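Local coordinates for protein exopolygalacturonase (Yersinia enterocolitica, PDB 2UVF) that hydrolyses pectin as a family 28 exopolygalacturonase, probably releasing digalacturonic acid from chain ends of polygalacturonate in the periplasm, at residues L465-T470 and M495-D500; S442-W447 and A517-F522; I539-D544 and S570-S575. One frame throughout, in Å; residues are numbered along the deposited sequence. Where two conformers were deposited one is given.

Interaction 1 of 3, residues L465-T470 and M495-D500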
# COMPACT_ATOMS: atom_id res chain seq x y z
N LEU A 465 3.54 11.42 4.46
CA LEU A 465 2.13 11.34 4.71
C LEU A 465 1.45 12.39 3.85
O LEU A 465 1.75 13.58 3.97
CB LEU A 465 1.83 11.53 6.20
CG LEU A 465 0.37 11.55 6.65
CD1 LEU A 465 -0.38 10.31 6.22
CD2 LEU A 465 0.29 11.73 8.18
N ARG A 466 0.56 11.94 2.97
CA ARG A 466 -0.14 12.82 2.03
C ARG A 466 -1.65 12.67 2.19
O ARG A 466 -2.20 11.61 1.98
CB ARG A 466 0.30 12.54 0.58
CG ARG A 466 -0.50 13.26 -0.55
CD ARG A 466 -0.37 14.79 -0.52
NE ARG A 466 -0.40 15.37 -1.87
CZ ARG A 466 -0.92 16.56 -2.18
NH1 ARG A 466 -1.50 17.31 -1.25
NH2 ARG A 466 -0.89 16.99 -3.44
N ALA A 467 -2.30 13.77 2.58
CA ALA A 467 -3.75 13.80 2.83
C ALA A 467 -4.33 14.86 1.93
O ALA A 467 -4.07 16.06 2.10
CB ALA A 467 -4.10 14.08 4.33
N LYS A 468 -5.09 14.40 0.94
CA LYS A 468 -5.64 15.26 -0.11
C LYS A 468 -7.15 15.08 -0.23
O LYS A 468 -7.65 13.96 -0.12
CB LYS A 468 -4.96 14.98 -1.47
CG LYS A 468 -4.21 13.64 -1.52
CD LYS A 468 -4.44 12.85 -2.81
CE LYS A 468 -3.34 13.01 -3.83
NZ LYS A 468 -3.28 11.78 -4.72
N SER A 469 -7.87 16.18 -0.42
CA SER A 469 -9.30 16.12 -0.74
C SER A 469 -9.72 17.40 -1.45
O SER A 469 -8.87 18.25 -1.73
CB SER A 469 -10.15 15.92 0.51
OG SER A 469 -11.47 15.52 0.18
N THR A 470 -11.01 17.50 -1.79
CA THR A 470 -11.66 18.79 -2.10
C THR A 470 -12.98 18.86 -1.34
O THR A 470 -13.47 17.85 -0.82
CB THR A 470 -11.87 19.07 -3.64
OG1 THR A 470 -12.87 18.19 -4.19
CG2 THR A 470 -10.57 18.93 -4.44
N MET A 495 4.98 16.07 5.18
CA MET A 495 3.55 15.86 5.33
C MET A 495 2.79 16.94 4.58
O MET A 495 3.17 18.11 4.60
CB MET A 495 3.15 15.83 6.81
CG MET A 495 1.67 15.59 7.05
SD MET A 495 1.23 15.34 8.78
CE MET A 495 1.34 17.01 9.43
N VAL A 496 1.73 16.53 3.89
CA VAL A 496 0.77 17.47 3.28
C VAL A 496 -0.66 17.09 3.65
O VAL A 496 -1.01 15.92 3.76
CB VAL A 496 0.91 17.58 1.74
CG1 VAL A 496 0.18 18.81 1.22
CG2 VAL A 496 2.36 17.66 1.34
N MET A 497 -1.46 18.12 3.89
CA MET A 497 -2.88 18.02 4.15
C MET A 497 -3.52 19.17 3.38
O MET A 497 -3.57 20.30 3.89
CB MET A 497 -3.17 18.17 5.64
CG MET A 497 -2.41 17.23 6.56
SD MET A 497 -2.96 17.42 8.27
CE MET A 497 -4.63 16.81 8.19
N THR A 498 -3.95 18.93 2.15
CA THR A 498 -4.63 19.96 1.36
C THR A 498 -6.12 19.69 1.27
O THR A 498 -6.54 18.54 1.20
CB THR A 498 -4.03 20.14 -0.04
OG1 THR A 498 -3.61 18.87 -0.57
CG2 THR A 498 -2.84 21.07 0.01
N LEU A 499 -6.89 20.78 1.31
CA LEU A 499 -8.36 20.75 1.23
C LEU A 499 -8.79 21.88 0.29
O LEU A 499 -8.76 23.06 0.66
CB LEU A 499 -8.98 20.94 2.61
CG LEU A 499 -10.23 20.17 3.03
CD1 LEU A 499 -10.57 20.50 4.49
CD2 LEU A 499 -11.44 20.43 2.13
N ASP A 500 -9.19 21.51 -0.92
CA ASP A 500 -9.47 22.50 -1.95
C ASP A 500 -10.99 22.71 -2.22
O ASP A 500 -11.59 22.00 -3.04
CB ASP A 500 -8.66 22.18 -3.24
CG ASP A 500 -7.19 21.76 -2.96
OD1 ASP A 500 -6.93 21.04 -1.97
OD2 ASP A 500 -6.29 22.12 -3.76
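The guanidinium of Arg466 reaches Thr498 with its edge: NH1 lies 2.7 Å from OG1, near the plane of the group, in a weak bond bent to 120° at the hydrogen. Over one face sits Lys468 CB, two residues along the same strand and offset toward the rim, while CG1 of Val496 comes obliquely to NH1. Arg466 has two conformers, and these approaches belong to one of them, so the hold is tentative as well as weak. The two strands are stacked rungs of the parallel beta-helix of glycoside hydrolase family 28, in exact register and only 5° from parallel.

Val496 N to Leu465 O (3.0 Å), Ala467 N to Val496 O, Thr498 N to Ala467 O and Ser469 N to Thr498 O form the parallel ladder, which ends in a weak Asp500 N to Ser469 O bond. Residues alternate between the faces. Leu465, Ala467, Met495, Met497 and Leu499 are buried on one face, which apolar side chains suit; Phe522 touches Ala467 and Met497, and Phe519 touches Met497. The hydroxyl of buried Ser469 is satisfied by Thr444. Arg466, Val496, Lys468 and Thr498 share the opposite face; of these Lys468, with a long charged chain, lines the glycan pocket and touches the bound galacturonate. With CG anti to the backbone N (chi1 172°), Arg466 runs alongside Val496, CD to CB at 3.8 Å, before its end turns to Thr498. On the inner face Leu465 and Met495 run side by side, CD2 against SD at 3.8 Å.

Interaction 2 of 3, residues S442-W447 and A517-F522. With ADA (alpha-D-galactopyranuronic acid), chain C; ADA (alpha-D-galactopyranuronic acid), chain B.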
# COMPACT_ATOMS: atom_id res chain seq x y z
N SER A 442 -7.59 11.55 -1.53
CA SER A 442 -8.36 12.46 -2.44
C SER A 442 -9.82 12.01 -2.56
O SER A 442 -10.72 12.82 -2.34
CB SER A 442 -7.75 12.69 -3.82
OG SER A 442 -8.76 12.97 -4.78
N HIS A 443 -10.03 10.74 -2.88
CA HIS A 443 -11.35 10.10 -2.73
C HIS A 443 -11.63 9.85 -1.24
O HIS A 443 -11.30 8.79 -0.72
CB HIS A 443 -11.43 8.77 -3.52
CG HIS A 443 -11.40 8.93 -5.02
ND1 HIS A 443 -11.57 7.85 -5.87
CD2 HIS A 443 -11.24 10.04 -5.81
CE1 HIS A 443 -11.50 8.29 -7.12
NE2 HIS A 443 -11.31 9.61 -7.11
N THR A 444 -12.20 10.84 -0.55
CA THR A 444 -12.44 10.75 0.90
C THR A 444 -13.92 10.65 1.32
O THR A 444 -14.24 10.73 2.52
CB THR A 444 -11.75 11.89 1.67
OG1 THR A 444 -12.18 13.14 1.13
CG2 THR A 444 -10.23 11.79 1.56
N GLY A 445 -14.79 10.46 0.33
CA GLY A 445 -16.25 10.37 0.49
C GLY A 445 -16.86 9.70 1.71
O GLY A 445 -17.49 10.36 2.53
N ALA A 446 -16.72 8.39 1.83
CA ALA A 446 -17.32 7.66 2.96
C ALA A 446 -16.49 7.72 4.26
O ALA A 446 -16.84 7.08 5.25
CB ALA A 446 -17.63 6.20 2.58
N TRP A 447 -15.42 8.51 4.25
CA TRP A 447 -14.45 8.61 5.36
C TRP A 447 -13.31 7.59 5.26
O TRP A 447 -13.52 6.42 4.99
CB TRP A 447 -15.13 8.55 6.75
CG TRP A 447 -15.85 9.83 7.12
CD1 TRP A 447 -17.20 10.05 7.08
CD2 TRP A 447 -15.26 11.06 7.58
NE1 TRP A 447 -17.48 11.34 7.49
CE2 TRP A 447 -16.31 11.98 7.80
CE3 TRP A 447 -13.94 11.47 7.83
CZ2 TRP A 447 -16.09 13.29 8.25
CZ3 TRP A 447 -13.72 12.77 8.28
CH2 TRP A 447 -14.79 13.66 8.49
N ALA A 517 -15.64 18.34 2.94
CA ALA A 517 -14.52 17.49 3.34
C ALA A 517 -13.67 18.16 4.41
O ALA A 517 -13.57 19.39 4.46
CB ALA A 517 -13.66 17.11 2.13
N GLN A 518 -13.06 17.33 5.25
CA GLN A 518 -12.26 17.79 6.39
C GLN A 518 -11.28 16.72 6.88
O GLN A 518 -11.58 15.53 6.87
CB GLN A 518 -13.17 18.26 7.53
CG GLN A 518 -14.17 17.20 8.01
CD GLN A 518 -15.41 17.79 8.70
OE1 GLN A 518 -15.31 18.47 9.72
NE2 GLN A 518 -16.59 17.51 8.13
N PHE A 519 -10.11 17.18 7.30
CA PHE A 519 -9.12 16.34 7.96
C PHE A 519 -8.98 16.76 9.41
O PHE A 519 -8.82 17.94 9.72
CB PHE A 519 -7.77 16.42 7.24
CG PHE A 519 -7.81 15.95 5.81
CD1 PHE A 519 -8.01 14.60 5.51
CD2 PHE A 519 -7.63 16.85 4.76
CE1 PHE A 519 -8.05 14.15 4.20
CE2 PHE A 519 -7.65 16.42 3.45
CZ PHE A 519 -7.86 15.07 3.16
N TYR A 520 -9.09 15.79 10.31
CA TYR A 520 -8.91 16.04 11.73
C TYR A 520 -8.40 14.81 12.49
O TYR A 520 -8.60 13.66 12.06
CB TYR A 520 -10.17 16.66 12.37
CG TYR A 520 -11.36 15.74 12.51
CD1 TYR A 520 -11.49 14.91 13.62
CD2 TYR A 520 -12.36 15.71 11.53
CE1 TYR A 520 -12.59 14.05 13.75
CE2 TYR A 520 -13.46 14.86 11.65
CZ TYR A 520 -13.57 14.04 12.76
OH TYR A 520 -14.65 13.19 12.89
N ASP A 521 -7.76 15.06 13.64
CA ASP A 521 -7.25 13.99 14.48
C ASP A 521 -6.13 13.23 13.73
O ASP A 521 -6.24 12.04 13.42
CB ASP A 521 -8.39 13.08 14.97
CG ASP A 521 -7.95 12.05 15.99
OD1 ASP A 521 -6.93 12.29 16.68
OD2 ASP A 521 -8.62 11.00 16.09
N PHE A 522 -5.07 13.98 13.41
CA PHE A 522 -3.86 13.45 12.79
C PHE A 522 -2.73 13.60 13.79
O PHE A 522 -2.56 14.64 14.41
CB PHE A 522 -3.49 14.24 11.52
CG PHE A 522 -4.11 13.71 10.25
CD1 PHE A 522 -5.49 13.46 10.17
CD2 PHE A 522 -3.32 13.47 9.12
CE1 PHE A 522 -6.05 12.98 8.99
CE2 PHE A 522 -3.89 12.99 7.93
CZ PHE A 522 -5.25 12.75 7.87
C1 ADA C . -7.83 8.14 -7.26
C2 ADA C . -7.86 7.27 -5.99
C3 ADA C . -7.34 5.87 -6.37
C4 ADA C . -8.23 5.25 -7.49
C5 ADA C . -8.24 6.19 -8.72
C6 ADA C . -9.10 5.79 -9.96
O2 ADA C . -7.09 7.87 -4.93
O3 ADA C . -7.27 5.03 -5.23
O4 ADA C . -9.57 5.02 -7.03
O5 ADA C . -8.62 7.55 -8.34
O6B ADA C . -9.84 6.67 -10.43
O6A ADA C . -9.00 4.62 -10.42
C1 ADA B . -3.21 9.22 -8.36
C2 ADA B . -4.00 7.96 -8.78
C3 ADA B . -5.14 8.44 -9.70
C4 ADA B . -6.17 9.12 -8.77
C5 ADA B . -5.45 10.35 -8.18
C6 ADA B . -6.37 11.09 -7.17
O1 ADA B . -2.74 10.02 -9.48
O2 ADA B . -3.18 6.98 -9.38
O3 ADA B . -5.70 7.38 -10.52
O4 ADA B . -6.45 8.22 -7.67
O5 ADA B . -4.15 10.00 -7.54
O6B ADA B . -6.38 10.67 -5.98
O6A ADA B . -7.04 12.07 -7.59
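Trp447 meets Gln518 and Tyr520 at the far end of its indole. From CB the side chain leaves with CG anti to the carbonyl carbon (chi1 -75°), which swings the six-membered ring across to the strand 518-522. Its CZ3 lies 3.8 Å from Gln518 O and near Tyr520 CE2. The neighbouring atom CH2 is the one that touches most closely, 3.6 Å from Gln518 CG and equally far from CE2 of Tyr520. The two aromatic rings have planes 74° apart and centroids separated by 5.8 Å, an oblique meeting. A broad indole suits this place, since it bridges the gap between a loop and a strand. The methylene of Gln518 supplies an apolar surface for it, and Arg478 ties the pair together by making a cation-pi contact with Trp447 and a hydrogen bond to Tyr520 OH.

Deeper in, Thr444 turns CG2 toward CE1 of Phe519, 4.2 Å away and crossing at about a right angle. Its OG1 is bonded to Ser469 and to Gly474 O, so one small residue serves both core and polar network. A type I beta turn from Thr444 to Trp447 shapes the loop, closed by Trp447 N to Thr444 O. At its other end the ring of His443 lays one face under a bound galacturonate, CE1 being 3.2 Å from the sugar O5, and Ser442 CB approaches the carboxylate of the second sugar. Joining parallel strands 438-441 and 448-459 and placing Ser442 and His443 in the glycan pocket, this is a cleft-lining loop of a GH28 beta-helix.

Interaction 3 of 3, residues I539-D544 and S570-S575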
# COMPACT_ATOMS: atom_id res chain seq x y z
N ILE A 539 6.35 20.80 5.91
CA ILE A 539 5.04 20.46 6.43
C ILE A 539 4.09 21.49 5.80
O ILE A 539 4.33 22.70 5.87
CB ILE A 539 5.00 20.46 7.99
CG1 ILE A 539 5.97 19.41 8.56
CG2 ILE A 539 3.58 20.20 8.50
CD1 ILE A 539 6.03 19.32 10.11
N GLU A 540 3.05 21.01 5.13
CA GLU A 540 2.16 21.90 4.42
C GLU A 540 0.71 21.52 4.61
O GLU A 540 0.25 20.47 4.16
CB GLU A 540 2.48 21.97 2.93
CG GLU A 540 1.52 22.87 2.18
CD GLU A 540 1.81 22.96 0.71
OE1 GLU A 540 2.38 22.00 0.16
OE2 GLU A 540 1.46 24.01 0.11
N ILE A 541 0.01 22.41 5.30
CA ILE A 541 -1.39 22.26 5.62
C ILE A 541 -2.08 23.45 4.93
O ILE A 541 -1.63 24.59 5.05
CB ILE A 541 -1.60 22.24 7.17
CG1 ILE A 541 -0.96 20.97 7.77
CG2 ILE A 541 -3.06 22.33 7.53
CD1 ILE A 541 -0.51 21.07 9.21
N LYS A 542 -3.12 23.16 4.14
CA LYS A 542 -3.92 24.20 3.48
C LYS A 542 -5.38 23.78 3.28
O LYS A 542 -5.66 22.70 2.74
CB LYS A 542 -3.33 24.60 2.12
CG LYS A 542 -3.68 26.02 1.71
CD LYS A 542 -4.01 26.17 0.22
CE LYS A 542 -4.49 27.59 -0.10
NZ LYS A 542 -5.67 28.05 0.72
N GLY A 543 -6.30 24.62 3.72
CA GLY A 543 -7.72 24.37 3.54
C GLY A 543 -8.35 25.45 2.68
O GLY A 543 -7.83 25.79 1.61
N ASP A 544 -9.48 25.98 3.16
CA ASP A 544 -10.11 27.19 2.62
C ASP A 544 -10.99 27.80 3.72
O ASP A 544 -12.21 27.59 3.72
CB ASP A 544 -10.96 26.85 1.38
CG ASP A 544 -11.05 28.02 0.39
OD1 ASP A 544 -10.84 29.19 0.81
OD2 ASP A 544 -11.33 27.76 -0.80
N SER A 570 -1.63 26.70 6.81
CA SER A 570 -2.82 27.48 6.91
C SER A 570 -4.12 26.78 7.08
O SER A 570 -4.36 25.69 6.62
CB SER A 570 -2.87 28.60 5.90
OG SER A 570 -3.30 28.14 4.65
N ASP A 571 -4.98 27.47 7.77
CA ASP A 571 -6.33 26.97 8.03
C ASP A 571 -6.33 25.78 8.96
O ASP A 571 -6.89 24.72 8.64
CB ASP A 571 -7.06 26.64 6.73
CG ASP A 571 -7.04 27.79 5.74
OD1 ASP A 571 -7.21 28.95 6.17
OD2 ASP A 571 -6.85 27.53 4.54
N LEU A 572 -5.73 25.96 10.12
CA LEU A 572 -5.62 24.89 11.08
C LEU A 572 -6.13 25.33 12.45
O LEU A 572 -5.87 26.44 12.88
CB LEU A 572 -4.17 24.42 11.16
CG LEU A 572 -3.89 23.22 12.06
CD1 LEU A 572 -4.41 21.93 11.42
CD2 LEU A 572 -2.41 23.14 12.33
N ARG A 573 -6.86 24.46 13.13
CA ARG A 573 -7.37 24.77 14.46
C ARG A 573 -7.11 23.66 15.46
O ARG A 573 -6.98 22.50 15.06
CB ARG A 573 -8.87 25.05 14.40
CG ARG A 573 -9.24 26.07 13.37
CD ARG A 573 -10.57 26.71 13.66
NE ARG A 573 -10.77 27.87 12.78
CZ ARG A 573 -11.70 28.81 12.97
NH1 ARG A 573 -12.53 28.73 14.02
NH2 ARG A 573 -11.79 29.81 12.12
N ASP A 574 -7.07 24.01 16.74
CA ASP A 574 -6.96 23.04 17.86
C ASP A 574 -5.77 22.05 17.73
O ASP A 574 -5.85 20.87 18.12
CB ASP A 574 -8.29 22.26 18.08
CG ASP A 574 -9.54 23.09 17.77
OD1 ASP A 574 -9.59 24.29 18.12
OD2 ASP A 574 -10.50 22.52 17.17
N SER A 575 -4.65 22.56 17.20
CA SER A 575 -3.48 21.73 16.93
C SER A 575 -2.21 22.15 17.70
O SER A 575 -2.03 23.32 18.01
CB SER A 575 -3.22 21.73 15.43
OG SER A 575 -4.35 21.24 14.72
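Ile541 O accepts the backbone N of Ser570 at 2.7 Å, a nearly straight bond of 173° at the hydrogen although the donor stands above the carbonyl plane. It continues the parallel pairing of the strands 539-542 and 568-573. One residue on, Lys542 CA comes within 3.5 Å of Ser570 O, a CA-H...O contact of the kind that parallel strands often make beside their regular bonds.

Then the chains part, and a side chain takes over from the backbone. Asp571 has CG anti to the carbonyl carbon (chi1 -53°), which brings OD2 to Gly543 N at 3.1 Å; the oxygen uses its anti lone pair, and the bond is bent. Aspartate suits the place because its short side chain can accept the N-H that the ladder no longer serves. Glycine fits as the partner because a beta carbon at this position would crowd Asp571 CB. Lys542 NZ is hydrogen-bonded to Gly543 O at 3.3 Å. It lies 4.0 Å from Asp571 OD2, beyond a salt bridge, yet its charge would probably help to stabilise the carboxylate. The stem of Lys542 also rests against the serine, CG to Ser570 OG at 3.6 Å.

On the inner side the CB methyl of Ile541, CG2, meets CD1 of Leu572 at 4.1 Å, the chains crossing obliquely, branched shapes well suited to filling the helix interior; His551 touches both. Farther out, Ser575 OG bonds Arg573 O at 2.9 Å as the chain turns a corner, and Val554 N is a further partner of that hydroxyl. His551 NE2 is bonded to Lys542 O, joining strand 551-562 to the C-terminal end of strand 539-542. Strand 539-542 thus lies between 493-500, whose Met497 lies against Ile541, and 568-573, near the C-terminal end of the beta-helix.

Overall arrangement
The three contacts lie on the same side of the chain's centre, within the parallel beta-helix. Interactions 1 and 2 have centres about 9 Å apart, interactions 1 and 3 about 10 Å, and interactions 2 and 3 about 14 Å. Along the chain, both segments of interaction 1 fall between those of interaction 2, and interaction 3 follows. Strands 463-470, 493-500, 539-542 and 568-573 are successive neighbours, so interactions 1 and 3 are steps of one parallel ladder, joined by probable backbone hydrogen bonds from Lys542 N to Met497 O and from Leu499 N to Lys542 O. The stacked coils probably hold the pocket residues Lys468, Ser442 and His443 in place.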